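PDB 6K2L: siderophore-interacting protein from Aeromonas hydrophila, which binds FAD and probably reduces ferric siderophores taken up by the cell so that the iron is released. Local coordinates for residues Asp20-Leu25 with Gln173-Asp178; Leu168-Gln173 with Leu187-Gly192. The protein carries 1 engineered substitution. All blocks are in the same frame, centred on the assembly; numbering follows the deposited sequence.

Contact 1 of 2, residues Asp20-Leu25 with Gln173-Asp178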
ATOM      1  N   ASP A  20      11.647  15.896   8.874  1.00 19.27           N
ATOM      2  CA  ASP A  20      10.875  16.984   8.278  1.00 23.53           C
ATOM      3  C   ASP A  20      10.969  16.852   6.760  1.00 23.08           C
ATOM      4  O   ASP A  20      11.972  17.228   6.154  1.00 26.24           O
ATOM      5  CB  ASP A  20      11.376  18.330   8.782  1.00 24.09           C
ATOM      6  CG  ASP A  20      10.764  18.712  10.133  1.00 27.30           C
ATOM      7  OD1 ASP A  20      10.069  17.859  10.742  1.00 22.91           O
ATOM      8  OD2 ASP A  20      10.988  19.864  10.588  1.00 27.00           O
ATOM      9  N   VAL A  21       9.916  16.293   6.144  1.00 19.90           N
ATOM     10  CA  VAL A  21       9.928  16.120   4.692  1.00 26.24           C
ATOM     11  C   VAL A  21       9.777  17.466   4.016  1.00 23.62           C
ATOM     12  O   VAL A  21      10.186  17.653   2.868  1.00 27.61           O
ATOM     13  CB  VAL A  21       8.837  15.140   4.226  1.00 23.85           C
ATOM     14  CG1 VAL A  21       8.811  13.906   5.104  1.00 25.37           C
ATOM     15  CG2 VAL A  21       7.528  15.833   4.237  1.00 29.01           C
ATOM     16  N   SER A  22       9.221  18.426   4.723  1.00 21.87           N
ATOM     17  CA  SER A  22       9.147  19.812   4.313  1.00 21.54           C
ATOM     18  C   SER A  22       9.078  20.580   5.619  1.00 22.63           C
ATOM     19  O   SER A  22       8.921  19.970   6.681  1.00 25.51           O
ATOM     20  CB  SER A  22       7.934  20.057   3.399  1.00 23.67           C
ATOM     21  OG  SER A  22       6.744  20.311   4.135  1.00 26.70           O
ATOM     22  N   PRO A  23       9.252  21.904   5.589  1.00 21.97           N
ATOM     23  CA  PRO A  23       9.284  22.656   6.861  1.00 20.13           C
ATOM     24  C   PRO A  23       8.018  22.551   7.709  1.00 22.08           C
ATOM     25  O   PRO A  23       8.097  22.681   8.936  1.00 21.66           O
ATOM     26  CB  PRO A  23       9.530  24.095   6.396  1.00 19.18           C
ATOM     27  CG  PRO A  23      10.310  23.931   5.152  1.00 20.53           C
ATOM     28  CD  PRO A  23       9.732  22.726   4.467  1.00 23.12           C
ATOM     29  N   HIS A  24       6.846  22.337   7.103  1.00 23.63           N
ATOM     30  CA  HIS A  24       5.601  22.230   7.856  1.00 20.54           C
ATOM     31  C   HIS A  24       4.926  20.872   7.691  1.00 18.50           C
ATOM     32  O   HIS A  24       3.705  20.765   7.796  1.00 17.46           O
ATOM     33  CB  HIS A  24       4.637  23.341   7.474  1.00 19.64           C
ATOM     34  CG  HIS A  24       5.129  24.698   7.834  1.00 28.17           C
ATOM     35  ND1 HIS A  24       6.067  25.368   7.077  1.00 31.82           N
ATOM     36  CD2 HIS A  24       4.841  25.503   8.884  1.00 29.64           C
ATOM     37  CE1 HIS A  24       6.324  26.539   7.634  1.00 32.27           C
ATOM     38  NE2 HIS A  24       5.595  26.645   8.734  1.00 41.41           N
ATOM     39  N   LEU A  25       5.702  19.831   7.437  1.00 18.39           N
ATOM     40  CA  LEU A  25       5.173  18.478   7.364  1.00 16.97           C
ATOM     41  C   LEU A  25       6.192  17.558   8.022  1.00 13.94           C
ATOM     42  O   LEU A  25       7.300  17.374   7.513  1.00 17.44           O
ATOM     43  CB  LEU A  25       4.881  18.068   5.918  1.00 17.81           C
ATOM     44  CG  LEU A  25       3.951  16.839   5.861  1.00 22.36           C
ATOM     45  CD1 LEU A  25       2.544  17.185   6.383  1.00 14.40           C
ATOM     46  CD2 LEU A  25       3.907  16.179   4.480  1.00 19.78           C
ATOM     47  N   GLN A 173       5.589  28.376   0.135  1.00 22.29           N
ATOM     48  CA  GLN A 173       6.246  27.823  -1.047  1.00 24.98           C
ATOM     49  C   GLN A 173       7.201  26.686  -0.709  1.00 20.49           C
ATOM     50  O   GLN A 173       7.369  25.776  -1.525  1.00 18.65           O
ATOM     51  CB  GLN A 173       6.991  28.943  -1.806  1.00 20.08           C
ATOM     52  CG  GLN A 173       7.911  28.467  -2.932  1.00 23.67           C
ATOM     53  CD  GLN A 173       7.146  28.094  -4.237  1.00 27.03           C
ATOM     54  OE1 GLN A 173       6.105  28.693  -4.562  1.00 29.90           O
ATOM     55  NE2 GLN A 173       7.670  27.104  -4.980  1.00 19.45           N
ATOM     56  N   GLU A 174       7.811  26.691   0.479  1.00 26.94           N
ATOM     57  CA  GLU A 174       8.771  25.642   0.829  1.00 25.49           C
ATOM     58  C   GLU A 174       8.123  24.299   1.140  1.00 21.73           C
ATOM     59  O   GLU A 174       8.843  23.299   1.267  1.00 20.94           O
ATOM     60  CB  GLU A 174       9.620  26.068   2.028  1.00 24.24           C
ATOM     61  CG  GLU A 174      10.651  27.138   1.712  1.00 28.52           C
ATOM     62  CD  GLU A 174      10.101  28.560   1.825  1.00 34.42           C
ATOM     63  OE1 GLU A 174      10.943  29.477   1.935  1.00 42.17           O
ATOM     64  OE2 GLU A 174       8.853  28.765   1.816  1.00 30.50           O
ATOM     65  N   ASP A 175       6.797  24.246   1.286  1.00 21.85           N
ATOM     66  CA  ASP A 175       6.095  23.001   1.575  1.00 23.06           C
ATOM     67  C   ASP A 175       5.603  22.289   0.321  1.00 19.07           C
ATOM     68  O   ASP A 175       5.106  21.163   0.418  1.00 22.99           O
ATOM     69  CB  ASP A 175       4.962  23.267   2.559  1.00 20.19           C
ATOM     70  CG  ASP A 175       5.499  23.586   3.967  1.00 21.93           C
ATOM     71  OD1 ASP A 175       6.130  22.683   4.569  1.00 20.07           O
ATOM     72  OD2 ASP A 175       5.339  24.737   4.453  1.00 23.08           O
ATOM     73  N   VAL A 176       5.773  22.900  -0.849  1.00 17.85           N
ATOM     74  CA  VAL A 176       5.666  22.185  -2.113  1.00 17.95           C
ATOM     75  C   VAL A 176       6.762  21.132  -2.161  1.00 21.40           C
ATOM     76  O   VAL A 176       7.924  21.402  -1.835  1.00 21.56           O
ATOM     77  CB  VAL A 176       5.772  23.152  -3.302  1.00 19.84           C
ATOM     78  CG1 VAL A 176       5.857  22.381  -4.609  1.00 19.01           C
ATOM     79  CG2 VAL A 176       4.586  24.105  -3.318  1.00 17.55           C
ATOM     80  N   GLN A 177       6.395  19.916  -2.531  1.00 22.48           N
ATOM     81  CA  GLN A 177       7.340  18.823  -2.493  1.00 24.89           C
ATOM     82  C   GLN A 177       7.098  17.935  -3.695  1.00 25.69           C
ATOM     83  O   GLN A 177       6.102  18.070  -4.400  1.00 27.05           O
ATOM     84  CB  GLN A 177       7.223  18.030  -1.189  1.00 25.67           C
ATOM     85  CG  GLN A 177       5.872  18.111  -0.530  1.00 23.07           C
ATOM     86  CD  GLN A 177       5.761  17.216   0.704  1.00 31.62           C
ATOM     87  OE1 GLN A 177       5.904  15.985   0.619  1.00 23.91           O
ATOM     88  NE2 GLN A 177       5.476  17.836   1.863  1.00 33.36           N
ATOM     89  N   ASP A 178       8.032  17.032  -3.941  1.00 32.28           N
ATOM     90  CA  ASP A 178       7.850  16.089  -5.026  1.00 34.83           C
ATOM     91  C   ASP A 178       6.838  15.044  -4.594  1.00 33.55           C
ATOM     92  O   ASP A 178       6.835  14.599  -3.445  1.00 29.81           O
ATOM     93  CB  ASP A 178       9.180  15.443  -5.412  1.00 35.52           C
ATOM     94  CG  ASP A 178      10.239  16.481  -5.794  1.00 42.56           C
ATOM     95  OD1 ASP A 178       9.858  17.570  -6.294  1.00 41.14           O
ATOM     96  OD2 ASP A 178      11.451  16.214  -5.606  1.00 45.27           O
TER
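Asp175 reaches into the turn Ser22-Leu25 with its carboxylate and holds it with both oxygens. OD1 takes two hydrogen bonds: Ser22 OG gives its proton to Asp175 OD1 over 2.5 Å, a very short separation whose exact value is doubtful and may owe something to coordinate error at 2.50 Å resolution, and the backbone His24 N lies 2.7 Å from the same Asp175 OD1, with an N-H...O angle of 150°. The His24 amide uses the syn lone pair of OD1, on the side of the second oxygen. That second oxygen receives only a weak, strongly bent bond, His24 ND1 to Asp175 OD2 at 2.8 Å with an angle of 121°. The ring crosses the carboxylate at about a right angle, their planes 73° apart. Ser22 OG sits between its own backbone N and carbonyl carbon, pointing at the acid. Two good donors and a weak third would probably favour the ionised form of the carboxylate.

Van der Waals contacts flank this grip. The Pro23 ring crosses the Glu174 side chain at about a right angle, Pro23 CG 3.8 Å from Glu174 CB, while Pro23 CD lies 3.4 Å from Glu174 O. Next to Ser22, the Gln177 chain runs extended beyond CG and brings its amide to the aliphatic groups, Gln177 NE2 being 3.5 Å from Leu25 CD2 and 3.7 Å from Val21 CG2.

Further out, the His24 ring meets the ring of Tyr172, and the backbone of His24 is hydrogen-bonded to Leu101. The turn links strands 11-20 and 25-31 of the antiparallel FAD-binding barrel, and Asp175, in a short 3-10 segment, belongs to the ferredoxin-reductase-like, probably nucleotide-binding domain. The element held by this carboxylate from the other domain is a type I beta turn from Ser22 to Leu25 with a classic beta bulge, where Val21 and Ser22 both face Leu25.

Contact 2 of 2, residues Leu168-Gln173 with Leu187-Gly192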
ATOM      1  N   LEU A 168      -3.264  21.009  -4.791  1.00 12.40           N
ATOM      2  CA  LEU A 168      -3.025  21.146  -3.356  1.00 12.72           C
ATOM      3  C   LEU A 168      -2.855  22.605  -2.937  1.00 19.27           C
ATOM      4  O   LEU A 168      -2.140  23.359  -3.593  1.00 18.49           O
ATOM      5  CB  LEU A 168      -1.800  20.362  -2.954  1.00 11.24           C
ATOM      6  CG  LEU A 168      -1.867  18.854  -3.236  1.00 15.69           C
ATOM      7  CD1 LEU A 168      -0.511  18.220  -3.017  1.00 13.96           C
ATOM      8  CD2 LEU A 168      -2.902  18.187  -2.353  1.00 16.70           C
ATOM      9  N   LEU A 169      -3.464  22.991  -1.804  1.00 19.35           N
ATOM     10  CA  LEU A 169      -3.241  24.296  -1.168  1.00 17.05           C
ATOM     11  C   LEU A 169      -2.291  24.143   0.028  1.00 18.18           C
ATOM     12  O   LEU A 169      -2.611  23.441   0.988  1.00 20.01           O
ATOM     13  CB  LEU A 169      -4.570  24.898  -0.724  1.00 13.51           C
ATOM     14  CG  LEU A 169      -4.604  26.344  -0.181  1.00 23.60           C
ATOM     15  CD1 LEU A 169      -3.883  27.330  -1.130  1.00 14.92           C
ATOM     16  CD2 LEU A 169      -6.049  26.865   0.123  1.00 19.69           C
ATOM     17  N   VAL A 170      -1.124  24.784  -0.034  1.00 18.26           N
ATOM     18  CA  VAL A 170      -0.132  24.794   1.050  1.00 18.29           C
ATOM     19  C   VAL A 170       0.052  26.226   1.554  1.00 24.73           C
ATOM     20  O   VAL A 170      -0.151  27.188   0.788  1.00 24.07           O
ATOM     21  CB  VAL A 170       1.226  24.211   0.603  1.00 17.12           C
ATOM     22  CG1 VAL A 170       1.120  22.729   0.314  1.00 20.36           C
ATOM     23  CG2 VAL A 170       1.771  24.952  -0.619  1.00 16.83           C
ATOM     24  N   PRO A 171       0.466  26.427   2.820  1.00 21.54           N
ATOM     25  CA  PRO A 171       0.616  27.795   3.345  1.00 23.78           C
ATOM     26  C   PRO A 171       1.892  28.519   2.903  1.00 23.61           C
ATOM     27  O   PRO A 171       1.938  29.755   2.927  1.00 17.99           O
ATOM     28  CB  PRO A 171       0.607  27.574   4.865  1.00 25.35           C
ATOM     29  CG  PRO A 171       1.201  26.227   5.042  1.00 24.77           C
ATOM     30  CD  PRO A 171       0.711  25.414   3.865  1.00 25.32           C
ATOM     31  N   TYR A 172       2.933  27.780   2.518  1.00 19.40           N
ATOM     32  CA  TYR A 172       4.190  28.387   2.102  1.00 19.62           C
ATOM     33  C   TYR A 172       4.796  27.642   0.918  1.00 21.24           C
ATOM     34  O   TYR A 172       4.607  26.435   0.749  1.00 24.71           O
ATOM     35  CB  TYR A 172       5.219  28.404   3.239  1.00 23.51           C
ATOM     36  CG  TYR A 172       4.840  29.232   4.445  1.00 28.55           C
ATOM     37  CD1 TYR A 172       4.927  30.622   4.414  1.00 30.91           C
ATOM     38  CD2 TYR A 172       4.420  28.627   5.628  1.00 31.94           C
ATOM     39  CE1 TYR A 172       4.606  31.389   5.531  1.00 31.58           C
ATOM     40  CE2 TYR A 172       4.082  29.386   6.746  1.00 33.34           C
ATOM     41  CZ  TYR A 172       4.191  30.768   6.688  1.00 33.39           C
ATOM     42  OH  TYR A 172       3.867  31.538   7.776  1.00 36.88           O
ATOM     43  N   GLN A 173       5.589  28.376   0.135  1.00 22.29           N
ATOM     44  CA  GLN A 173       6.246  27.823  -1.047  1.00 24.98           C
ATOM     45  C   GLN A 173       7.201  26.686  -0.709  1.00 20.49           C
ATOM     46  O   GLN A 173       7.369  25.776  -1.525  1.00 18.65           O
ATOM     47  CB  GLN A 173       6.991  28.943  -1.806  1.00 20.08           C
ATOM     48  CG  GLN A 173       7.911  28.467  -2.932  1.00 23.67           C
ATOM     49  CD  GLN A 173       7.146  28.094  -4.237  1.00 27.03           C
ATOM     50  OE1 GLN A 173       6.105  28.693  -4.562  1.00 29.90           O
ATOM     51  NE2 GLN A 173       7.670  27.104  -4.980  1.00 19.45           N
ATOM     52  N   LEU A 187      -0.519  17.476 -11.487  1.00 17.01           N
ATOM     53  CA  LEU A 187      -0.335  17.974 -10.126  1.00 16.02           C
ATOM     54  C   LEU A 187      -0.104  19.478 -10.154  1.00 18.18           C
ATOM     55  O   LEU A 187       0.805  19.945 -10.843  1.00 24.47           O
ATOM     56  CB  LEU A 187       0.837  17.285  -9.436  1.00 14.62           C
ATOM     57  CG  LEU A 187       1.149  17.746  -8.012  1.00 14.13           C
ATOM     58  CD1 LEU A 187      -0.102  17.747  -7.110  1.00 15.27           C
ATOM     59  CD2 LEU A 187       2.213  16.810  -7.448  1.00 17.64           C
ATOM     60  N   ARG A 188      -0.900  20.237  -9.389  1.00 17.20           N
ATOM     61  CA  ARG A 188      -0.844  21.702  -9.401  1.00 15.99           C
ATOM     62  C   ARG A 188      -0.881  22.258  -7.972  1.00 13.87           C
ATOM     63  O   ARG A 188      -1.841  22.039  -7.223  1.00 13.77           O
ATOM     64  CB  ARG A 188      -1.986  22.269 -10.256  1.00 18.25           C
ATOM     65  CG  ARG A 188      -1.980  23.788 -10.428  1.00 21.08           C
ATOM     66  CD  ARG A 188      -0.932  24.264 -11.435  1.00 28.35           C
ATOM     67  NE  ARG A 188      -1.124  23.729 -12.791  1.00 27.62           N
ATOM     68  CZ  ARG A 188      -1.821  24.339 -13.750  1.00 28.36           C
ATOM     69  NH1 ARG A 188      -2.412  25.520 -13.516  1.00 18.50           N
ATOM     70  NH2 ARG A 188      -1.927  23.763 -14.946  1.00 30.49           N
ATOM     71  N   TRP A 189       0.163  22.975  -7.595  1.00 17.72           N
ATOM     72  CA  TRP A 189       0.307  23.503  -6.244  1.00 16.87           C
ATOM     73  C   TRP A 189      -0.127  24.967  -6.176  1.00 18.94           C
ATOM     74  O   TRP A 189       0.232  25.790  -7.024  1.00 20.85           O
ATOM     75  CB  TRP A 189       1.756  23.368  -5.766  1.00 13.65           C
ATOM     76  CG  TRP A 189       2.269  21.930  -5.601  1.00 18.98           C
ATOM     77  CD1 TRP A 189       2.804  21.128  -6.575  1.00 22.25           C
ATOM     78  CD2 TRP A 189       2.328  21.161  -4.385  1.00 16.84           C
ATOM     79  NE1 TRP A 189       3.190  19.916  -6.044  1.00 16.16           N
ATOM     80  CE2 TRP A 189       2.907  19.913  -4.702  1.00 17.43           C
ATOM     81  CE3 TRP A 189       1.949  21.407  -3.064  1.00 14.45           C
ATOM     82  CZ2 TRP A 189       3.089  18.910  -3.749  1.00 17.51           C
ATOM     83  CZ3 TRP A 189       2.143  20.417  -2.128  1.00 16.58           C
ATOM     84  CH2 TRP A 189       2.709  19.178  -2.478  1.00 17.41           C
ATOM     85  N   PHE A 190      -0.897  25.290  -5.152  1.00 18.26           N
ATOM     86  CA  PHE A 190      -1.327  26.648  -4.871  1.00 18.99           C
ATOM     87  C   PHE A 190      -0.759  27.018  -3.512  1.00 21.33           C
ATOM     88  O   PHE A 190      -0.934  26.265  -2.545  1.00 23.85           O
ATOM     89  CB  PHE A 190      -2.853  26.746  -4.891  1.00 14.71           C
ATOM     90  CG  PHE A 190      -3.430  26.619  -6.264  1.00 14.33           C
ATOM     91  CD1 PHE A 190      -3.772  27.741  -6.974  1.00 16.28           C
ATOM     92  CD2 PHE A 190      -3.593  25.373  -6.865  1.00 19.12           C
ATOM     93  CE1 PHE A 190      -4.296  27.636  -8.240  1.00 18.33           C
ATOM     94  CE2 PHE A 190      -4.108  25.259  -8.141  1.00 16.49           C
ATOM     95  CZ  PHE A 190      -4.469  26.395  -8.827  1.00 18.03           C
ATOM     96  N   VAL A 191      -0.028  28.129  -3.457  1.00 22.30           N
ATOM     97  CA  VAL A 191       0.444  28.693  -2.201  1.00 22.25           C
ATOM     98  C   VAL A 191      -0.588  29.695  -1.715  1.00 25.78           C
ATOM     99  O   VAL A 191      -1.071  30.522  -2.497  1.00 28.76           O
ATOM    100  CB  VAL A 191       1.816  29.355  -2.369  1.00 20.26           C
ATOM    101  CG1 VAL A 191       2.252  29.984  -1.044  1.00 18.40           C
ATOM    102  CG2 VAL A 191       2.839  28.316  -2.845  1.00 20.16           C
ATOM    103  N   GLY A 192      -0.939  29.614  -0.434  1.00 26.09           N
ATOM    104  CA  GLY A 192      -1.836  30.589   0.157  1.00 25.88           C
ATOM    105  C   GLY A 192      -2.310  30.142   1.522  1.00 35.73           C
ATOM    106  O   GLY A 192      -2.052  29.020   1.974  1.00 37.31           O
TER
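Two neighbouring parallel strands, 163-170 and 185-191, meet here at one margin of the five-stranded sheet, with Leu168, Leu169 and Val170 in register with Trp189, Phe190 and Val191. Four backbone hydrogen bonds join them: Leu168 N to Arg188 O (3.0 Å), Phe190 N to Leu168 O (2.8 Å), Val170 N to Phe190 O (2.9 Å) and Gly192 N to Val170 O (2.8 Å). The last continues the ladder past the paired residues. The short strand axes are inclined at 30° to each other.

On one face Leu168 and Trp189 lie side by side. Leu168 CD1 sits over the indole in a CH-pi contact, 3.6 Å from the centroid of the six-membered ring and 21° off its normal. Val170 CG1 instead meets the ring edge near its plane, 3.5 Å from Trp189 CZ3. Such a parallel sheet flanked by helices is the core of the ferredoxin-reductase-like, probably nucleotide-binding domain; helix 148-155 packs on this face through Leu148 and Ile151, helix 198-205 on the other.

There Leu169, its CG anti to the backbone N (chi1 -173°), places CD1 3.4 Å from Phe190 O and packs it on Phe190 CB. Phe190 in turn meets the ring of Tyr203 and packs against Pro199 and Leu200.

The two contacts share Gln173 and have centres 10 Å apart. Strand 163-170, paired with 185-191 in contact 2, leads through Pro171 and Tyr172 into the 173-178 segment that grips the turn in contact 1, while the chain from that segment returns as strand 185-191. Trp189 joins them: Val176 CG1 is 3.7 Å from Trp189 CD2, and Gln177 O is 3.2 Å from Trp189 CZ2. A second bridge runs through His24 CE1 and Tyr172 CD2, 3.5 Å apart. The side chains of Leu25 and Pro171 lie about 6 Å and about 7 Å from the bound FAD, consistent with second-shell positions beside the cofactor.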